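Long-range contacts in zinc-binding protein TroA (PDB 1K0F), which binds zinc with high affinity in the periplasm and delivers it to the membrane permease of the TroABC ABC transporter for import into the cytoplasm: residues L4-I9 with G50-I55; D14-I19 with K115-S120; R162-A167 with A213-S218; G243-D248 with V264-D269. One frame throughout, in Å; residues are numbered along the deposited sequence.

Contact 1: L4-I9 with G50-I55; sequences LVVTTI and GNADLI
The carbonyl oxygen of Leu4 is gripped by two successive backbone amides of the other segment. Asp53 N donates to Leu4 O at 2.6 Å, lying in the carbonyl plane, and Leu54 N reaches the same Leu4 O at 3.1 Å from a position tilted 20° out of that plane. One bond further along, Val6 N donates to Leu54 O at 2.7 Å. Asp53 also turns its carboxylate back toward the start of the strand, where OD2 accepts from Leu4 N, though the placement of OD2 is less certain. Val5 pairs with Leu54 and Val6 with Ile55 in parallel register, so strands 4-7 and 54-57 are neighbours in the four-stranded parallel sheet of the N-terminal half. Strand 25-28 takes the other edge of strand 4-7 through backbone bonds from Val5 and Thr7. The side chains of Val5 and Leu54 run side by side on one face of the sheet, pointing the same way, with Val5 CG2 3.6 Å from Leu54 CD2; Leu121 and Leu124 of helix 107-124 pack against this face. Val6 emerges on the opposite face. Its CG1 is anti to the backbone N (chi1 167°), which puts CG2 beside that nitrogen and brings it to 3.5 Å from Ala52 CB. Leu4 lays its CD2 branch against the backbone where helix 43-51 ends, 3.6 Å from Ala52 N, with the CB of Asn51 at 4.1 Å from the same Leu4 CD2.

Contact 2: D14-I19 with K115-S120; sequences DAVKNI and KAVYES
Val117 points toward helix 10-20 and meets Val16 with the two side chains crossed at about a right angle. The touch is between single methyl branches, Val117 CG1 and Val16 CG2, 3.6 Å apart. Val117 holds CG1 anti to its backbone N (chi1 178°), leaving CG2 beside that nitrogen, and the resulting fork straddles the methyl of Ala15: Ala15 CB is 3.9 Å from Val117 CG1 and 4.0 Å from Val117 CG2. One turn on from Ala15, Ile19 also points across the interface and crosses Tyr118 nearly perpendicularly. Its two branches do different work. CD1 presses on the root of the tyrosine, 3.7 Å from Tyr118 CA, while CG2 comes up at the edge of the ring, close to its plane, 4.1 Å from Tyr118 CD1. The phenol itself continues past Ile19 to helix 129-156, where Tyr118 OH is hydrogen-bonded to Thr133 and the ring stacks with that of Tyr136. On the sheet side, Leu56 of strand 54-57 touches both Val16 and Val117. The segment axes approach to 9.3 Å and cross at -49°, and the backbones come nearest at Val16-Val117 and Ile19-Tyr118. Entirely apolar between the two segments, this is the packing of an alpha/beta domain in which two helices lie together on one face of a parallel sheet, here with the long helix 129-156 flanking them.

Contact 3: R162-A167 with A213-S218; sequences RVLVTA and AIFIES
A single backbone bond, Phe215 N to Val165 O at 3.1 Å, links strands 163-166 and 213-217 in the alpha/beta C-terminal half of the protein. The strands then splay: their axes diverge by 38°, so the backbones do not run on as a regular parallel pair, and side chains fill in instead. Packing is dense round the Phe215 ring. Leu164 crosses it at about a right angle and sets CD1 3.3 Å from Phe215 CD1, while Thr166 CG2 rests 3.8 Å from Phe215 CB. Ile271 of helix 260-273 touches both Leu164 and Phe215. Toward the start of the strands the fit is looser, with Val165 CB and Ile214 CG2 meeting at 4.0 Å and the end of Ile214 leading away from Val165 to Ile206 of helix 196-208. The other end leads to the zinc site. Glu217, its chain extended beyond CG, crosses Thr166 and lays its carboxylate beside Ala167, with Glu217 CD 3.3 Å from Ala167 CB. From there Glu217 OE2 is hydrogen-bonded to ND1 of the zinc ligand His168 and to Ser247 OG, a second-shell arrangement consistent with orienting that imidazole. The other carboxylate oxygen, Glu217 OE1, stands 3.3 Å from Thr166 CB.

Contact 4: G243-D248 with V264-D269; sequences GELFSD and VTHNID
Asn267, on helix 260-273, clasps the backbone of Phe246 with both ends of its side-chain amide, tying the helix to the chain just beyond strand 240-245. The helix is the next one after this strand and packs back against it, the directions of the two short segments 139° apart, and the chain leaving the strand leads directly to the zinc ligand Asp248. Of the polar contacts, the two amide bonds are nearly straight: Phe246 N donates to Asn267 OD1 at 2.9 Å, and Asn267 ND2 donates to Phe246 O at 2.9 Å. Both use a lone pair in the plane of the accepting carbonyl, so the pair of bonds fixes the rotation of the amide. A third polar bond comes from His266, whose NE2 donates to Glu244 O at the edge of the imidazole, near its plane; as modelled it is too short for its length to be trusted. The aromatic contact is edge-to-face, the edge of Phe246 meeting the face of His266 with ring centroids 4.8 Å apart and planes at 67°. His266 has CG anti to its backbone N (chi1 154°), which swings the imidazole toward Phe246 for this stack. Leu245 adds lighter packing, its CD2 3.9 Å from His266 NE2, and its side chain goes on to touch Thr270 and Ile271 further along the helix. In the stack, Phe246 CE2 stands 3.4 Å above the imidazole plane, displaced toward the rim of the His266 ring.

In the fold
From the N terminus, strand 4-7 runs straight into helix 10-20, and each then waits for a later partner. Contact 1 closes a loop when strand 54-57 arrives, and contact 2 a longer one when helix 107-124 arrives, so the two cross along the chain. They touch through Val5 and Val16, joining sheet to helices in the N-terminal half. In the other half, contact 3 closes when strand 213-217 returns to strand 163-166 after helices 172-178 and 196-208; contact 4, in series, closes the short excursion from strand 240-245 to helix 260-273. Strands 213-217 and 240-245 are sheet neighbours. Contacts 1 and 4 meet where Ile9 CG2 packs on Asp248 O.

Contact 1: L4-I9 with G50-I55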
# COMPACT_ATOMS: atom_id res chain seq x y z
N LEU A 4 -4.98 3.01 23.49
CA LEU A 4 -5.00 3.73 22.24
C LEU A 4 -3.94 3.27 21.27
O LEU A 4 -2.75 3.43 21.52
CB LEU A 4 -4.80 5.22 22.49
CG LEU A 4 -4.79 6.06 21.21
CD1 LEU A 4 -6.11 5.86 20.49
CD2 LEU A 4 -4.58 7.53 21.55
N VAL A 5 -4.36 2.68 20.16
CA VAL A 5 -3.43 2.23 19.14
C VAL A 5 -3.51 3.30 18.06
O VAL A 5 -4.60 3.77 17.75
CB VAL A 5 -3.84 0.88 18.51
CG1 VAL A 5 -2.99 0.59 17.28
CG2 VAL A 5 -3.71 -0.23 19.55
N VAL A 6 -2.38 3.70 17.51
CA VAL A 6 -2.41 4.71 16.46
C VAL A 6 -1.56 4.25 15.31
O VAL A 6 -0.38 3.96 15.48
CB VAL A 6 -1.89 6.08 16.95
CG1 VAL A 6 -1.64 7.00 15.75
CG2 VAL A 6 -2.90 6.72 17.90
N THR A 7 -2.16 4.19 14.14
CA THR A 7 -1.45 3.74 12.95
C THR A 7 -1.44 4.81 11.87
O THR A 7 -2.22 5.76 11.90
CB THR A 7 -2.09 2.46 12.38
OG1 THR A 7 -3.16 2.82 11.50
CG2 THR A 7 -2.64 1.59 13.50
N THR A 8 -0.54 4.63 10.91
CA THR A 8 -0.39 5.56 9.82
C THR A 8 -1.26 5.15 8.65
O THR A 8 -2.42 5.53 8.57
CB THR A 8 1.07 5.61 9.39
OG1 THR A 8 1.56 4.27 9.25
CG2 THR A 8 1.91 6.34 10.44
N ILE A 9 -0.71 4.37 7.73
CA ILE A 9 -1.46 3.91 6.56
C ILE A 9 -2.62 3.00 6.97
O ILE A 9 -2.49 2.20 7.91
CB ILE A 9 -0.55 3.17 5.59
CG1 ILE A 9 0.13 2.00 6.33
CG2 ILE A 9 0.50 4.12 5.05
CD1 ILE A 9 0.88 1.08 5.42
N GLY A 50 0.62 11.38 20.74
CA GLY A 50 1.08 11.69 22.08
C GLY A 50 0.47 10.83 23.17
O GLY A 50 1.13 10.54 24.16
N ASN A 51 -0.78 10.42 22.98
CA ASN A 51 -1.47 9.60 23.97
C ASN A 51 -1.56 8.12 23.62
O ASN A 51 -2.04 7.32 24.42
CB ASN A 51 -2.87 10.15 24.21
CG ASN A 51 -2.94 11.65 24.10
OD1 ASN A 51 -2.18 12.36 24.75
ND2 ASN A 51 -3.84 12.14 23.26
N ALA A 52 -1.12 7.76 22.42
CA ALA A 52 -1.18 6.37 21.99
C ALA A 52 -0.37 5.48 22.90
O ALA A 52 0.65 5.88 23.45
CB ALA A 52 -0.68 6.25 20.56
N ASP A 53 -0.85 4.25 23.08
CA ASP A 53 -0.15 3.27 23.89
C ASP A 53 0.63 2.41 22.91
O ASP A 53 1.61 1.77 23.27
CB ASP A 53 -1.15 2.41 24.64
CG ASP A 53 -2.09 3.22 25.47
OD1 ASP A 53 -1.59 4.10 26.21
OD2 ASP A 53 -3.31 2.98 25.39
N LEU A 54 0.18 2.42 21.66
CA LEU A 54 0.82 1.65 20.61
C LEU A 54 0.80 2.41 19.30
O LEU A 54 -0.26 2.73 18.79
CB LEU A 54 0.09 0.32 20.43
CG LEU A 54 0.43 -0.48 19.18
CD1 LEU A 54 1.88 -0.94 19.28
CD2 LEU A 54 -0.50 -1.66 19.03
N ILE A 55 1.98 2.71 18.76
CA ILE A 55 2.06 3.40 17.49
C ILE A 55 2.55 2.41 16.44
O ILE A 55 3.55 1.72 16.64
CB ILE A 55 3.03 4.59 17.53
CG1 ILE A 55 2.40 5.75 18.32
CG2 ILE A 55 3.34 5.06 16.11
CD1 ILE A 55 3.36 6.90 18.56

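Contact 2: D14-I19 with K115-S120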
# COMPACT_ATOMS: atom_id res chain seq x y z
N ASP A 14 -6.16 -1.76 9.25
CA ASP A 14 -7.02 -2.88 8.92
C ASP A 14 -6.58 -4.09 9.71
O ASP A 14 -7.40 -4.77 10.32
CB ASP A 14 -6.97 -3.20 7.44
CG ASP A 14 -7.97 -4.26 7.07
OD1 ASP A 14 -9.18 -3.96 7.07
OD2 ASP A 14 -7.55 -5.41 6.79
N ALA A 15 -5.28 -4.35 9.71
CA ALA A 15 -4.77 -5.50 10.44
C ALA A 15 -5.12 -5.36 11.92
O ALA A 15 -5.44 -6.35 12.58
CB ALA A 15 -3.28 -5.58 10.27
N VAL A 16 -5.08 -4.14 12.43
CA VAL A 16 -5.41 -3.89 13.82
C VAL A 16 -6.88 -4.24 14.06
O VAL A 16 -7.20 -5.06 14.90
CB VAL A 16 -5.16 -2.40 14.18
CG1 VAL A 16 -5.84 -2.05 15.50
CG2 VAL A 16 -3.67 -2.14 14.29
N LYS A 17 -7.77 -3.60 13.29
CA LYS A 17 -9.21 -3.82 13.39
C LYS A 17 -9.58 -5.29 13.49
O LYS A 17 -10.32 -5.71 14.38
CB LYS A 17 -9.90 -3.20 12.17
CG LYS A 17 -9.85 -1.69 12.14
CD LYS A 17 -11.02 -1.11 11.40
CE LYS A 17 -10.59 -0.53 10.07
NZ LYS A 17 -10.84 0.94 10.01
N ASN A 18 -9.07 -6.07 12.55
CA ASN A 18 -9.35 -7.49 12.49
C ASN A 18 -8.84 -8.24 13.70
O ASN A 18 -9.53 -9.13 14.21
CB ASN A 18 -8.74 -8.08 11.22
CG ASN A 18 -9.45 -7.62 9.97
OD1 ASN A 18 -10.57 -8.04 9.69
ND2 ASN A 18 -8.81 -6.74 9.22
N ILE A 19 -7.65 -7.87 14.17
CA ILE A 19 -7.01 -8.51 15.33
C ILE A 19 -7.50 -7.98 16.68
O ILE A 19 -8.05 -8.74 17.47
CB ILE A 19 -5.46 -8.34 15.30
CG1 ILE A 19 -4.90 -8.94 14.00
CG2 ILE A 19 -4.85 -9.04 16.50
CD1 ILE A 19 -3.58 -8.39 13.60
N LYS A 115 1.90 -9.83 11.06
CA LYS A 115 2.41 -10.59 12.20
C LYS A 115 2.89 -9.59 13.24
O LYS A 115 2.63 -9.74 14.44
CB LYS A 115 3.57 -11.50 11.77
CG LYS A 115 3.95 -12.58 12.80
CD LYS A 115 5.46 -12.69 12.99
CE LYS A 115 5.90 -14.14 13.06
NZ LYS A 115 6.91 -14.42 12.00
N ALA A 116 3.60 -8.58 12.75
CA ALA A 116 4.13 -7.50 13.58
C ALA A 116 2.99 -6.79 14.30
O ALA A 116 3.05 -6.56 15.51
CB ALA A 116 4.90 -6.51 12.70
N VAL A 117 1.95 -6.44 13.56
CA VAL A 117 0.79 -5.78 14.14
C VAL A 117 0.20 -6.63 15.26
O VAL A 117 0.00 -6.16 16.38
CB VAL A 117 -0.29 -5.55 13.08
CG1 VAL A 117 -1.49 -4.91 13.72
CG2 VAL A 117 0.25 -4.68 11.97
N TYR A 118 -0.07 -7.89 14.93
CA TYR A 118 -0.64 -8.83 15.88
C TYR A 118 0.21 -8.92 17.13
O TYR A 118 -0.30 -8.77 18.24
CB TYR A 118 -0.73 -10.21 15.24
CG TYR A 118 -0.64 -11.37 16.21
CD1 TYR A 118 -1.69 -11.65 17.07
CD2 TYR A 118 0.47 -12.19 16.24
CE1 TYR A 118 -1.64 -12.74 17.94
CE2 TYR A 118 0.54 -13.29 17.10
CZ TYR A 118 -0.52 -13.56 17.94
OH TYR A 118 -0.48 -14.64 18.77
N GLU A 119 1.50 -9.16 16.96
CA GLU A 119 2.41 -9.29 18.09
C GLU A 119 2.59 -8.00 18.88
O GLU A 119 2.96 -8.03 20.05
CB GLU A 119 3.78 -9.79 17.61
CG GLU A 119 3.85 -11.30 17.43
CD GLU A 119 5.17 -11.76 16.87
OE1 GLU A 119 5.36 -12.99 16.75
OE2 GLU A 119 6.01 -10.90 16.55
N SER A 120 2.35 -6.86 18.24
CA SER A 120 2.47 -5.57 18.91
C SER A 120 1.25 -5.42 19.82
O SER A 120 1.35 -5.01 20.98
CB SER A 120 2.47 -4.44 17.89
OG SER A 120 3.79 -4.08 17.54

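Contact 3: R162-A167 with A213-S218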
# COMPACT_ATOMS: atom_id res chain seq x y z
N ARG A 162 0.05 -8.38 -18.93
CA ARG A 162 0.39 -8.09 -17.54
C ARG A 162 1.31 -6.88 -17.36
O ARG A 162 1.94 -6.72 -16.33
CB ARG A 162 1.04 -9.31 -16.90
CG ARG A 162 0.08 -10.45 -16.62
CD ARG A 162 0.83 -11.63 -16.00
NE ARG A 162 0.23 -12.93 -16.28
CZ ARG A 162 0.91 -14.05 -16.48
NH1 ARG A 162 2.24 -14.05 -16.44
NH2 ARG A 162 0.26 -15.19 -16.71
N VAL A 163 1.39 -6.02 -18.37
CA VAL A 163 2.23 -4.83 -18.28
C VAL A 163 1.39 -3.73 -17.65
O VAL A 163 0.48 -3.20 -18.30
CB VAL A 163 2.70 -4.35 -19.67
CG1 VAL A 163 3.50 -3.07 -19.52
CG2 VAL A 163 3.53 -5.42 -20.35
N LEU A 164 1.65 -3.39 -16.40
CA LEU A 164 0.87 -2.34 -15.74
C LEU A 164 1.63 -1.04 -15.52
O LEU A 164 2.73 -1.02 -14.97
CB LEU A 164 0.32 -2.85 -14.40
CG LEU A 164 -0.08 -1.83 -13.33
CD1 LEU A 164 -1.52 -1.36 -13.54
CD2 LEU A 164 0.07 -2.48 -11.96
N VAL A 165 1.04 0.05 -15.98
CA VAL A 165 1.63 1.36 -15.81
C VAL A 165 0.66 2.12 -14.92
O VAL A 165 -0.53 2.19 -15.20
CB VAL A 165 1.81 2.08 -17.17
CG1 VAL A 165 2.32 3.50 -16.94
CG2 VAL A 165 2.78 1.32 -18.05
N THR A 166 1.18 2.66 -13.82
CA THR A 166 0.35 3.38 -12.87
C THR A 166 0.91 4.73 -12.47
O THR A 166 2.00 5.12 -12.90
CB THR A 166 0.18 2.55 -11.60
OG1 THR A 166 1.43 1.93 -11.29
CG2 THR A 166 -0.88 1.47 -11.81
N ALA A 167 0.17 5.44 -11.62
CA ALA A 167 0.55 6.76 -11.12
C ALA A 167 2.01 6.84 -10.62
O ALA A 167 2.76 7.72 -11.06
CB ALA A 167 -0.41 7.18 -10.00
N ALA A 213 -5.04 -0.23 -21.10
CA ALA A 213 -5.30 0.72 -20.03
C ALA A 213 -4.14 0.99 -19.08
O ALA A 213 -3.29 0.14 -18.85
CB ALA A 213 -6.52 0.26 -19.23
N ILE A 214 -4.14 2.20 -18.53
CA ILE A 214 -3.16 2.65 -17.55
C ILE A 214 -4.06 2.97 -16.36
O ILE A 214 -5.27 3.09 -16.54
CB ILE A 214 -2.41 3.93 -18.04
CG1 ILE A 214 -3.39 4.97 -18.57
CG2 ILE A 214 -1.41 3.56 -19.13
CD1 ILE A 214 -2.81 6.36 -18.67
N PHE A 215 -3.51 3.10 -15.16
CA PHE A 215 -4.35 3.37 -14.00
C PHE A 215 -4.05 4.59 -13.15
O PHE A 215 -2.91 5.02 -13.02
CB PHE A 215 -4.36 2.14 -13.09
CG PHE A 215 -4.85 0.90 -13.76
CD1 PHE A 215 -4.10 0.32 -14.78
CD2 PHE A 215 -6.07 0.35 -13.43
CE1 PHE A 215 -4.58 -0.80 -15.46
CE2 PHE A 215 -6.56 -0.77 -14.10
CZ PHE A 215 -5.81 -1.35 -15.12
N ILE A 216 -5.09 5.14 -12.56
CA ILE A 216 -4.96 6.29 -11.68
C ILE A 216 -4.71 5.69 -10.31
O ILE A 216 -4.64 4.48 -10.14
CB ILE A 216 -6.25 7.16 -11.63
CG1 ILE A 216 -7.45 6.35 -12.12
CG2 ILE A 216 -6.09 8.41 -12.50
CD1 ILE A 216 -8.75 7.03 -11.89
N GLU A 217 -4.59 6.55 -9.31
CA GLU A 217 -4.38 6.07 -7.97
C GLU A 217 -5.03 7.01 -7.00
O GLU A 217 -5.10 8.21 -7.24
CB GLU A 217 -2.90 5.97 -7.67
CG GLU A 217 -2.26 4.76 -8.29
CD GLU A 217 -0.81 4.65 -7.93
OE1 GLU A 217 -0.06 3.93 -8.62
OE2 GLU A 217 -0.41 5.31 -6.95
N SER A 218 -5.51 6.45 -5.90
CA SER A 218 -6.19 7.22 -4.88
C SER A 218 -5.32 8.22 -4.14
O SER A 218 -5.83 9.22 -3.64
CB SER A 218 -6.81 6.26 -3.87
OG SER A 218 -6.18 5.00 -3.95

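Contact 4: G243-D248 with V264-D269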
# COMPACT_ATOMS: atom_id res chain seq x y z
N GLY A 243 -9.01 2.28 -14.42
CA GLY A 243 -9.57 2.25 -13.10
C GLY A 243 -8.64 2.98 -12.17
O GLY A 243 -7.48 3.21 -12.50
N GLU A 244 -9.15 3.37 -11.02
CA GLU A 244 -8.33 4.06 -10.04
C GLU A 244 -7.81 3.00 -9.12
O GLU A 244 -8.57 2.20 -8.63
CB GLU A 244 -9.17 5.05 -9.25
CG GLU A 244 -8.37 6.22 -8.75
CD GLU A 244 -9.10 6.98 -7.69
OE1 GLU A 244 -10.24 6.59 -7.37
OE2 GLU A 244 -8.54 7.97 -7.17
N LEU A 245 -6.51 3.00 -8.88
CA LEU A 245 -5.98 1.98 -8.01
C LEU A 245 -5.61 2.52 -6.64
O LEU A 245 -5.44 3.74 -6.45
CB LEU A 245 -4.78 1.32 -8.68
CG LEU A 245 -5.08 0.73 -10.06
CD1 LEU A 245 -3.88 -0.08 -10.53
CD2 LEU A 245 -6.32 -0.14 -10.00
N PHE A 246 -5.52 1.61 -5.68
CA PHE A 246 -5.15 1.97 -4.32
C PHE A 246 -3.67 1.72 -4.23
O PHE A 246 -3.23 0.59 -4.34
CB PHE A 246 -5.87 1.10 -3.31
CG PHE A 246 -7.33 1.39 -3.21
CD1 PHE A 246 -7.77 2.60 -2.70
CD2 PHE A 246 -8.26 0.48 -3.69
CE1 PHE A 246 -9.11 2.91 -2.68
CE2 PHE A 246 -9.60 0.79 -3.68
CZ PHE A 246 -10.03 2.00 -3.18
N SER A 247 -2.89 2.78 -4.06
CA SER A 247 -1.45 2.61 -3.96
C SER A 247 -1.05 2.52 -2.50
O SER A 247 -0.85 1.42 -1.97
CB SER A 247 -0.73 3.78 -4.63
OG SER A 247 -1.56 4.92 -4.72
N ASP A 248 -0.93 3.67 -1.84
CA ASP A 248 -0.53 3.67 -0.44
C ASP A 248 -1.74 3.79 0.48
O ASP A 248 -1.63 3.52 1.67
CB ASP A 248 0.43 4.83 -0.15
CG ASP A 248 1.43 5.07 -1.28
OD1 ASP A 248 1.98 4.09 -1.82
OD2 ASP A 248 1.67 6.26 -1.61
N VAL A 264 -7.08 -4.50 -2.14
CA VAL A 264 -6.26 -5.28 -3.07
C VAL A 264 -7.13 -6.05 -4.07
O VAL A 264 -6.72 -6.28 -5.22
CB VAL A 264 -5.36 -6.28 -2.30
CG1 VAL A 264 -4.60 -7.15 -3.27
CG2 VAL A 264 -4.41 -5.52 -1.40
N THR A 265 -8.32 -6.45 -3.63
CA THR A 265 -9.21 -7.17 -4.52
C THR A 265 -9.61 -6.19 -5.58
O THR A 265 -9.67 -6.53 -6.76
CB THR A 265 -10.46 -7.66 -3.80
OG1 THR A 265 -10.11 -8.73 -2.92
CG2 THR A 265 -11.47 -8.18 -4.80
N HIS A 266 -9.87 -4.96 -5.17
CA HIS A 266 -10.26 -3.94 -6.11
C HIS A 266 -9.14 -3.77 -7.11
O HIS A 266 -9.38 -3.65 -8.31
CB HIS A 266 -10.47 -2.59 -5.43
CG HIS A 266 -10.26 -1.43 -6.35
ND1 HIS A 266 -11.29 -0.83 -7.04
CD2 HIS A 266 -9.13 -0.82 -6.77
CE1 HIS A 266 -10.80 0.09 -7.84
NE2 HIS A 266 -9.49 0.11 -7.70
N ASN A 267 -7.92 -3.74 -6.60
CA ASN A 267 -6.76 -3.54 -7.45
C ASN A 267 -6.67 -4.56 -8.58
O ASN A 267 -6.83 -4.20 -9.75
CB ASN A 267 -5.48 -3.55 -6.59
CG ASN A 267 -5.13 -2.16 -6.04
OD1 ASN A 267 -5.93 -1.22 -6.11
ND2 ASN A 267 -3.93 -2.03 -5.49
N ILE A 268 -6.43 -5.83 -8.25
CA ILE A 268 -6.34 -6.88 -9.26
C ILE A 268 -7.59 -6.96 -10.12
O ILE A 268 -7.52 -7.21 -11.33
CB ILE A 268 -6.08 -8.27 -8.62
CG1 ILE A 268 -5.26 -9.12 -9.57
CG2 ILE A 268 -7.39 -8.99 -8.31
CD1 ILE A 268 -3.85 -8.65 -9.70
N ASP A 269 -8.75 -6.76 -9.52
CA ASP A 269 -9.97 -6.82 -10.29
C ASP A 269 -9.82 -5.75 -11.36
O ASP A 269 -9.63 -6.06 -12.53
CB ASP A 269 -11.19 -6.51 -9.40
CG ASP A 269 -11.59 -7.70 -8.55
OD1 ASP A 269 -10.75 -8.60 -8.36
OD2 ASP A 269 -12.74 -7.73 -8.07